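Local coordinates for outer membrane lipoprotein carrier protein LolA (Thermus thermophilus, PDB 2YZY), which is of unproven function but probably binds lipid or lipoprotein acyl chains and carries them across the periplasm, at residues 45-49 and 50-54; 58-61 and 62-65; 68-72 and 73-77. All coordinates share one frame; numbering follows the deposited sequence.

Contact 1. Residues 45-49 and 50-54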
loop_
_atom_site.group_PDB
_atom_site.type_symbol
_atom_site.label_atom_id
_atom_site.label_comp_id
_atom_site.label_asym_id
_atom_site.label_seq_id
_atom_site.Cartn_x
_atom_site.Cartn_y
_atom_site.Cartn_z
ATOM N N TYR A 45 6.412 -3.096 3.952
ATOM C CA TYR A 45 7.728 -3.636 3.617
ATOM C C TYR A 45 7.673 -4.376 2.298
ATOM O O TYR A 45 6.749 -5.150 2.051
ATOM C CB TYR A 45 8.184 -4.606 4.708
ATOM C CG TYR A 45 8.317 -3.950 6.054
ATOM C CD1 TYR A 45 9.527 -3.394 6.460
ATOM C CD2 TYR A 45 7.209 -3.814 6.894
ATOM C CE1 TYR A 45 9.636 -2.714 7.665
ATOM C CE2 TYR A 45 7.305 -3.132 8.097
ATOM C CZ TYR A 45 8.519 -2.585 8.474
ATOM O OH TYR A 45 8.608 -1.889 9.657
ATOM N N ALA A 46 8.682 -4.156 1.461
ATOM C CA ALA A 46 8.722 -4.810 0.162
ATOM C C ALA A 46 10.093 -5.372 -0.176
ATOM O O ALA A 46 11.108 -4.698 -0.022
ATOM C CB ALA A 46 8.300 -3.822 -0.928
ATOM N N LEU A 47 10.101 -6.623 -0.628
ATOM C CA LEU A 47 11.318 -7.301 -1.062
ATOM C C LEU A 47 10.919 -7.827 -2.443
ATOM O O LEU A 47 10.579 -8.999 -2.605
ATOM C CB LEU A 47 11.666 -8.450 -0.108
ATOM C CG LEU A 47 12.993 -9.186 -0.339
ATOM C CD1 LEU A 47 14.140 -8.191 -0.442
ATOM C CD2 LEU A 47 13.232 -10.161 0.799
ATOM N N PRO A 48 10.937 -6.941 -3.456
ATOM C CA PRO A 48 10.576 -7.241 -4.848
ATOM C C PRO A 48 11.176 -8.494 -5.468
ATOM O O PRO A 48 10.460 -9.288 -6.075
ATOM C CB PRO A 48 11.002 -5.978 -5.591
ATOM C CG PRO A 48 10.783 -4.908 -4.573
ATOM C CD PRO A 48 11.364 -5.537 -3.327
ATOM N N GLN A 49 12.484 -8.674 -5.323
ATOM C CA GLN A 49 13.148 -9.833 -5.907
ATOM C C GLN A 49 12.602 -11.167 -5.401
ATOM O O GLN A 49 12.634 -12.169 -6.120
ATOM C CB GLN A 49 14.656 -9.752 -5.659
ATOM C CG GLN A 49 15.454 -10.837 -6.360
ATOM C CD GLN A 49 16.933 -10.516 -6.427
ATOM O OE1 GLN A 49 17.586 -10.312 -5.404
ATOM N NE2 GLN A 49 17.472 -10.466 -7.642
ATOM N N ALA A 50 12.092 -11.180 -4.174
ATOM C CA ALA A 50 11.541 -12.398 -3.590
ATOM C C ALA A 50 10.017 -12.412 -3.681
ATOM O O ALA A 50 9.367 -13.345 -3.208
ATOM C CB ALA A 50 11.977 -12.521 -2.131
ATOM N N ARG A 51 9.456 -11.376 -4.298
ATOM C CA ARG A 51 8.010 -11.252 -4.435
ATOM C C ARG A 51 7.337 -11.333 -3.069
ATOM O O ARG A 51 6.304 -11.982 -2.913
ATOM C CB ARG A 51 7.451 -12.347 -5.352
ATOM C CG ARG A 51 7.820 -12.188 -6.819
ATOM C CD ARG A 51 6.992 -13.129 -7.688
ATOM N NE ARG A 51 7.231 -12.928 -9.115
ATOM C CZ ARG A 51 8.380 -13.195 -9.727
ATOM N NH1 ARG A 51 9.404 -13.677 -9.037
ATOM N NH2 ARG A 51 8.504 -12.981 -11.030
ATOM N N LEU A 52 7.935 -10.668 -2.087
ATOM C CA LEU A 52 7.413 -10.644 -0.726
ATOM C C LEU A 52 6.982 -9.235 -0.345
ATOM O O LEU A 52 7.676 -8.264 -0.635
ATOM C CB LEU A 52 8.470 -11.126 0.267
ATOM C CG LEU A 52 8.927 -12.583 0.231
ATOM C CD1 LEU A 52 9.889 -12.821 1.391
ATOM C CD2 LEU A 52 7.729 -13.516 0.342
ATOM N N PHE A 53 5.843 -9.137 0.330
ATOM C CA PHE A 53 5.291 -7.852 0.753
ATOM C C PHE A 53 4.690 -8.063 2.145
ATOM O O PHE A 53 4.077 -9.095 2.403
ATOM C CB PHE A 53 4.194 -7.441 -0.233
ATOM C CG PHE A 53 3.789 -5.997 -0.152
ATOM C CD1 PHE A 53 4.651 -4.992 -0.575
ATOM C CD2 PHE A 53 2.514 -5.647 0.286
ATOM C CE1 PHE A 53 4.249 -3.660 -0.570
ATOM C CE2 PHE A 53 2.100 -4.318 0.296
ATOM C CZ PHE A 53 2.968 -3.324 -0.135
ATOM N N ARG A 54 4.873 -7.100 3.045
ATOM C CA ARG A 54 4.319 -7.221 4.392
ATOM C C ARG A 54 3.747 -5.886 4.838
ATOM O O ARG A 54 4.362 -4.845 4.632
ATOM C CB ARG A 54 5.396 -7.678 5.391
ATOM C CG ARG A 54 4.884 -7.917 6.825
ATOM C CD ARG A 54 6.005 -8.430 7.728
ATOM N NE ARG A 54 5.605 -8.580 9.129
ATOM C CZ ARG A 54 5.487 -9.746 9.760
ATOM N NH1 ARG A 54 5.725 -10.887 9.121
ATOM N NH2 ARG A 54 5.164 -9.769 11.047
#
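F53 lies across the strand pair from A46, with which it forms a non-hydrogen-bonded antiparallel pair. Its CG stands anti to the backbone N (chi1 -164°), and this turns the ring toward strand 39-47. From the base outward, CB and CG first pass the carbonyl oxygen of Y45. CD1 comes nearest to that oxygen, with F53 CD1 3.4 Å from Y45 O. The same CD1 meets the methyl of A46 at 3.8 Å from A46 CB, which sits at the ring edge, near its plane. CE1 goes on past the methyl. Beyond the two strands the ring also touches W23 and I70.

On the other face are Y45, L47, L52 and R54. L47 and L52 pack CB to CB at 4.2 Å, and L47 CG rests on A50 CB at 3.9 Å. R54 runs out extended to a salt bridge with E56 and to backbone carbonyls of L188 and R190.

Two hydrogen bonds grip L47 O from opposite faces of its carbonyl plane. L52 N gives one at 3.2 Å to L47 O, and A50 N the other at 3.1 Å. R51 N bonds to P48 O at 2.9 Å. R51 has positive phi (55°), and R51 and L52 together stand opposite the single residue L47. This is a G1 beta bulge closing the hairpin of strands 39-47 and 52-59.

Contact 2. Residues 58-61 and 62-65; sequences LKPG and SLEG
P60 meets L63 and E64 through its carbonyl oxygen, which accepts two backbone N-H groups. L63 N donates to P60 O at 2.9 Å, from above the carbonyl plane and 51° out of it. E64 N also lies 2.9 Å from P60 O, but its N-H is poorly aimed and the bond is weak. One acceptor therefore serves two successive amides as the chain turns.

Two waters span the turn. The first donates to L58 O at 2.8 Å and to E64 OE1 at 2.7 Å, tying the strand end to the carboxylate. E64 has CG anti to its backbone N (chi1 -174°), and CG passes 3.6 Å from L58 O on the way out. Its other oxygen, OE2, bonds to a bound methylpentanediol, probably from the crystallisation liquor. The second water lies 2.8 Å from both G61 O and E64 O and donates toward each, though other acceptors compete for its protons.

The apolar part is small. The P60 ring and the L63 side chain run alongside each other, with P60 CD 4.0 Å from L63 CD1. L63 also touches L40 of strand 39-47. K59 NZ forms a salt bridge with E39, and the backbones of L58 and K59 both bond to L41.

L58 and K59, set against the one residue L41, form a classic beta bulge at the end of strand 52-59. The chain then leaves the strand. A cis peptide before P60 leads into a type I beta turn, P60 to L63, on the way to strand 67-70.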
loop_
_atom_site.group_PDB
_atom_site.type_symbol
_atom_site.label_atom_id
_atom_site.label_comp_id
_atom_site.label_asym_id
_atom_site.label_seq_id
_atom_site.Cartn_x
_atom_site.Cartn_y
_atom_site.Cartn_z
ATOM N N LEU A 58 -1.069 -0.422 12.729
ATOM C CA LEU A 58 -0.907 0.278 13.999
ATOM C C LEU A 58 -2.204 0.942 14.478
ATOM O O LEU A 58 -2.427 1.080 15.679
ATOM C CB LEU A 58 0.205 1.324 13.866
ATOM C CG LEU A 58 1.598 0.724 13.638
ATOM C CD1 LEU A 58 2.573 1.817 13.224
ATOM C CD2 LEU A 58 2.073 0.030 14.905
ATOM N N LYS A 59 -3.039 1.369 13.533
ATOM C CA LYS A 59 -4.326 2.001 13.834
ATOM C C LYS A 59 -5.296 1.572 12.742
ATOM O O LYS A 59 -4.889 1.351 11.606
ATOM C CB LYS A 59 -4.208 3.523 13.814
ATOM C CG LYS A 59 -3.271 4.110 14.848
ATOM C CD LYS A 59 -3.294 5.630 14.738
ATOM C CE LYS A 59 -2.280 6.274 15.654
ATOM N NZ LYS A 59 -2.307 7.757 15.489
ATOM N N PRO A 60 -6.597 1.470 13.057
ATOM C CA PRO A 60 -7.250 1.721 14.343
ATOM C C PRO A 60 -7.085 0.585 15.347
ATOM O O PRO A 60 -6.396 -0.398 15.077
ATOM C CB PRO A 60 -8.700 1.931 13.940
ATOM C CG PRO A 60 -8.866 0.948 12.836
ATOM C CD PRO A 60 -7.597 1.134 12.024
ATOM N N GLY A 61 -7.731 0.732 16.500
ATOM C CA GLY A 61 -7.636 -0.275 17.544
ATOM C C GLY A 61 -8.009 -1.679 17.110
ATOM O O GLY A 61 -7.442 -2.651 17.602
ATOM N N SER A 62 -8.968 -1.788 16.198
ATOM C CA SER A 62 -9.407 -3.090 15.711
ATOM C C SER A 62 -8.351 -3.810 14.877
ATOM O O SER A 62 -8.420 -5.031 14.721
ATOM C CB SER A 62 -10.683 -2.936 14.883
ATOM O OG SER A 62 -10.451 -2.128 13.743
ATOM N N LEU A 63 -7.381 -3.066 14.340
ATOM C CA LEU A 63 -6.331 -3.665 13.514
ATOM C C LEU A 63 -4.951 -3.630 14.161
ATOM O O LEU A 63 -4.023 -4.279 13.681
ATOM C CB LEU A 63 -6.245 -2.962 12.152
ATOM C CG LEU A 63 -7.503 -2.895 11.284
ATOM C CD1 LEU A 63 -7.147 -2.277 9.936
ATOM C CD2 LEU A 63 -8.075 -4.283 11.087
ATOM N N GLU A 64 -4.815 -2.874 15.245
ATOM C CA GLU A 64 -3.537 -2.740 15.937
ATOM C C GLU A 64 -2.874 -4.095 16.201
ATOM O O GLU A 64 -3.449 -4.950 16.873
ATOM C CB GLU A 64 -3.750 -1.995 17.256
ATOM C CG GLU A 64 -2.470 -1.651 18.011
ATOM C CD GLU A 64 -2.755 -1.037 19.367
ATOM O OE1 GLU A 64 -3.500 -0.036 19.426
ATOM O OE2 GLU A 64 -2.239 -1.560 20.380
ATOM N N GLY A 65 -1.666 -4.289 15.666
ATOM C CA GLY A 65 -0.961 -5.546 15.871
ATOM C C GLY A 65 -1.111 -6.557 14.749
ATOM O O GLY A 65 -0.328 -7.503 14.653
HETATM O O HOH W 1 -4.446 1.585 17.544
HETATM O O HOH W 2 -6.137 -5.095 17.456
#

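Contact 3. Residues 68-72 and 73-77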
loop_
_atom_site.group_PDB
_atom_site.type_symbol
_atom_site.label_atom_id
_atom_site.label_comp_id
_atom_site.label_asym_id
_atom_site.label_seq_id
_atom_site.Cartn_x
_atom_site.Cartn_y
_atom_site.Cartn_z
ATOM N N THR A 68 -0.155 -8.453 7.440
ATOM C CA THR A 68 -0.457 -9.237 6.257
ATOM C C THR A 68 0.840 -9.527 5.526
ATOM O O THR A 68 1.667 -8.636 5.337
ATOM C CB THR A 68 -1.383 -8.465 5.302
ATOM O OG1 THR A 68 -2.613 -8.168 5.966
ATOM C CG2 THR A 68 -1.667 -9.290 4.053
ATOM N N VAL A 69 1.031 -10.781 5.135
ATOM C CA VAL A 69 2.223 -11.156 4.390
ATOM C C VAL A 69 1.733 -11.658 3.040
ATOM O O VAL A 69 0.866 -12.530 2.972
ATOM C CB VAL A 69 3.022 -12.272 5.088
ATOM C CG1 VAL A 69 4.226 -12.662 4.225
ATOM C CG2 VAL A 69 3.500 -11.793 6.445
ATOM N N ILE A 70 2.268 -11.089 1.968
ATOM C CA ILE A 70 1.856 -11.502 0.636
ATOM C C ILE A 70 3.026 -12.105 -0.124
ATOM O O ILE A 70 4.132 -11.563 -0.125
ATOM C CB ILE A 70 1.290 -10.314 -0.174
ATOM C CG1 ILE A 70 0.107 -9.694 0.574
ATOM C CG2 ILE A 70 0.835 -10.790 -1.553
ATOM C CD1 ILE A 70 -0.408 -8.417 -0.043
ATOM N N THR A 71 2.775 -13.248 -0.748
ATOM C CA THR A 71 3.785 -13.929 -1.543
ATOM C C THR A 71 3.132 -14.207 -2.888
ATOM O O THR A 71 1.948 -13.927 -3.074
ATOM C CB THR A 71 4.211 -15.266 -0.907
ATOM O OG1 THR A 71 3.096 -16.167 -0.888
ATOM C CG2 THR A 71 4.700 -15.046 0.517
ATOM N N GLU A 72 3.896 -14.744 -3.831
ATOM C CA GLU A 72 3.334 -15.043 -5.139
ATOM C C GLU A 72 2.327 -16.178 -5.002
ATOM O O GLU A 72 1.337 -16.237 -5.732
ATOM C CB GLU A 72 4.433 -15.460 -6.120
ATOM C CG GLU A 72 5.099 -16.786 -5.782
ATOM C CD GLU A 72 5.937 -17.326 -6.926
ATOM O OE1 GLU A 72 6.541 -18.408 -6.764
ATOM O OE2 GLU A 72 5.990 -16.670 -7.989
ATOM N N LYS A 73 2.580 -17.067 -4.046
ATOM C CA LYS A 73 1.724 -18.225 -3.819
ATOM C C LYS A 73 0.527 -17.994 -2.903
ATOM O O LYS A 73 -0.596 -18.361 -3.247
ATOM C CB LYS A 73 2.558 -19.385 -3.269
ATOM C CG LYS A 73 1.765 -20.658 -3.023
ATOM C CD LYS A 73 2.644 -21.756 -2.448
ATOM C CE LYS A 73 1.850 -23.030 -2.218
ATOM N NZ LYS A 73 0.695 -22.803 -1.302
ATOM N N GLU A 74 0.750 -17.392 -1.739
ATOM C CA GLU A 74 -0.364 -17.184 -0.824
ATOM C C GLU A 74 -0.303 -15.910 0.004
ATOM O O GLU A 74 0.679 -15.168 -0.029
ATOM C CB GLU A 74 -0.494 -18.395 0.103
ATOM C CG GLU A 74 0.620 -18.537 1.120
ATOM C CD GLU A 74 0.796 -19.970 1.588
ATOM O OE1 GLU A 74 -0.220 -20.681 1.750
ATOM O OE2 GLU A 74 1.954 -20.385 1.800
ATOM N N VAL A 75 -1.379 -15.673 0.745
ATOM C CA VAL A 75 -1.504 -14.500 1.594
ATOM C C VAL A 75 -1.752 -14.910 3.039
ATOM O O VAL A 75 -2.575 -15.781 3.309
ATOM C CB VAL A 75 -2.682 -13.612 1.129
ATOM C CG1 VAL A 75 -2.902 -12.471 2.112
ATOM C CG2 VAL A 75 -2.403 -13.067 -0.264
ATOM N N TRP A 76 -1.026 -14.286 3.962
ATOM C CA TRP A 76 -1.204 -14.559 5.381
ATOM C C TRP A 76 -1.805 -13.323 6.027
ATOM O O TRP A 76 -1.320 -12.212 5.819
ATOM C CB TRP A 76 0.130 -14.820 6.091
ATOM C CG TRP A 76 0.891 -16.037 5.678
ATOM C CD1 TRP A 76 0.451 -17.066 4.897
ATOM C CD2 TRP A 76 2.234 -16.361 6.055
ATOM N NE1 TRP A 76 1.442 -18.015 4.764
ATOM C CE2 TRP A 76 2.546 -17.606 5.464
ATOM C CE3 TRP A 76 3.205 -15.719 6.835
ATOM C CZ2 TRP A 76 3.793 -18.223 5.629
ATOM C CZ3 TRP A 76 4.446 -16.333 7.000
ATOM C CH2 TRP A 76 4.726 -17.574 6.397
ATOM N N ASN A 77 -2.859 -13.507 6.809
ATOM C CA ASN A 77 -3.448 -12.384 7.515
ATOM C C ASN A 77 -3.480 -12.735 8.989
ATOM O O ASN A 77 -4.228 -13.614 9.411
ATOM C CB ASN A 77 -4.861 -12.091 7.006
ATOM C CG ASN A 77 -4.856 -11.221 5.770
ATOM O OD1 ASN A 77 -4.541 -10.032 5.838
ATOM N ND2 ASN A 77 -5.192 -11.807 4.628
#
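T68 has OG1 anti to its carbonyl carbon (chi1 -61°), and N77 likewise has CG anti to its own (chi1 -84°), which sets hydroxyl and amide side by side. T68 OG1 donates to N77 OD1 at 2.7 Å, tilted 31° from the amide carbonyl plane. T68 CG2 touches V75 CG1 at 3.9 Å. A valine in place of this threonine would probably leave N77 OD1 without this donor and the amide freer to turn.

On the other face V69 and W76 extend alongside each other. V69 CB meets the indole at CE3, 3.9 Å away and oblique to the ring, and both V69 methyls also lie near that atom. Beyond the pair, W76 rests on L85 and I87, and V69 on R54. The backbones of V69 and W76 exchange two hydrogen bonds, both in the carbonyl plane, as in a regular antiparallel hairpin, here of strands 67-70 and 75-79.

At the loop end the T71 hydroxyl reaches into the turn. E74 O takes two bonds from T71. T71 N lies 2.9 Å from E74 O, nearly along its C=O axis. T71 OG1 reaches E74 O at 2.8 Å, well off that axis. K73 N gives T71 OG1 only a weak bond at 3.3 Å.

Read from the N terminus, the three contacts come in series, and none nests in or crosses another. Contact 1 closes the hairpin between strands 39-47 and 52-59. Strand 52-59 then runs on to contact 2, whose centre is about 22 Å from that of contact 1, where the chain turns back toward strand 67-70. Contact 3 closes the next hairpin, 67-70 with 75-79. Its centre is about 10 Å from that of contact 1. There the two meet: F53 O lies 2.7 Å from I70 N, a probable hydrogen bond, and L52 packs on T71. Together they join four successive antiparallel strands.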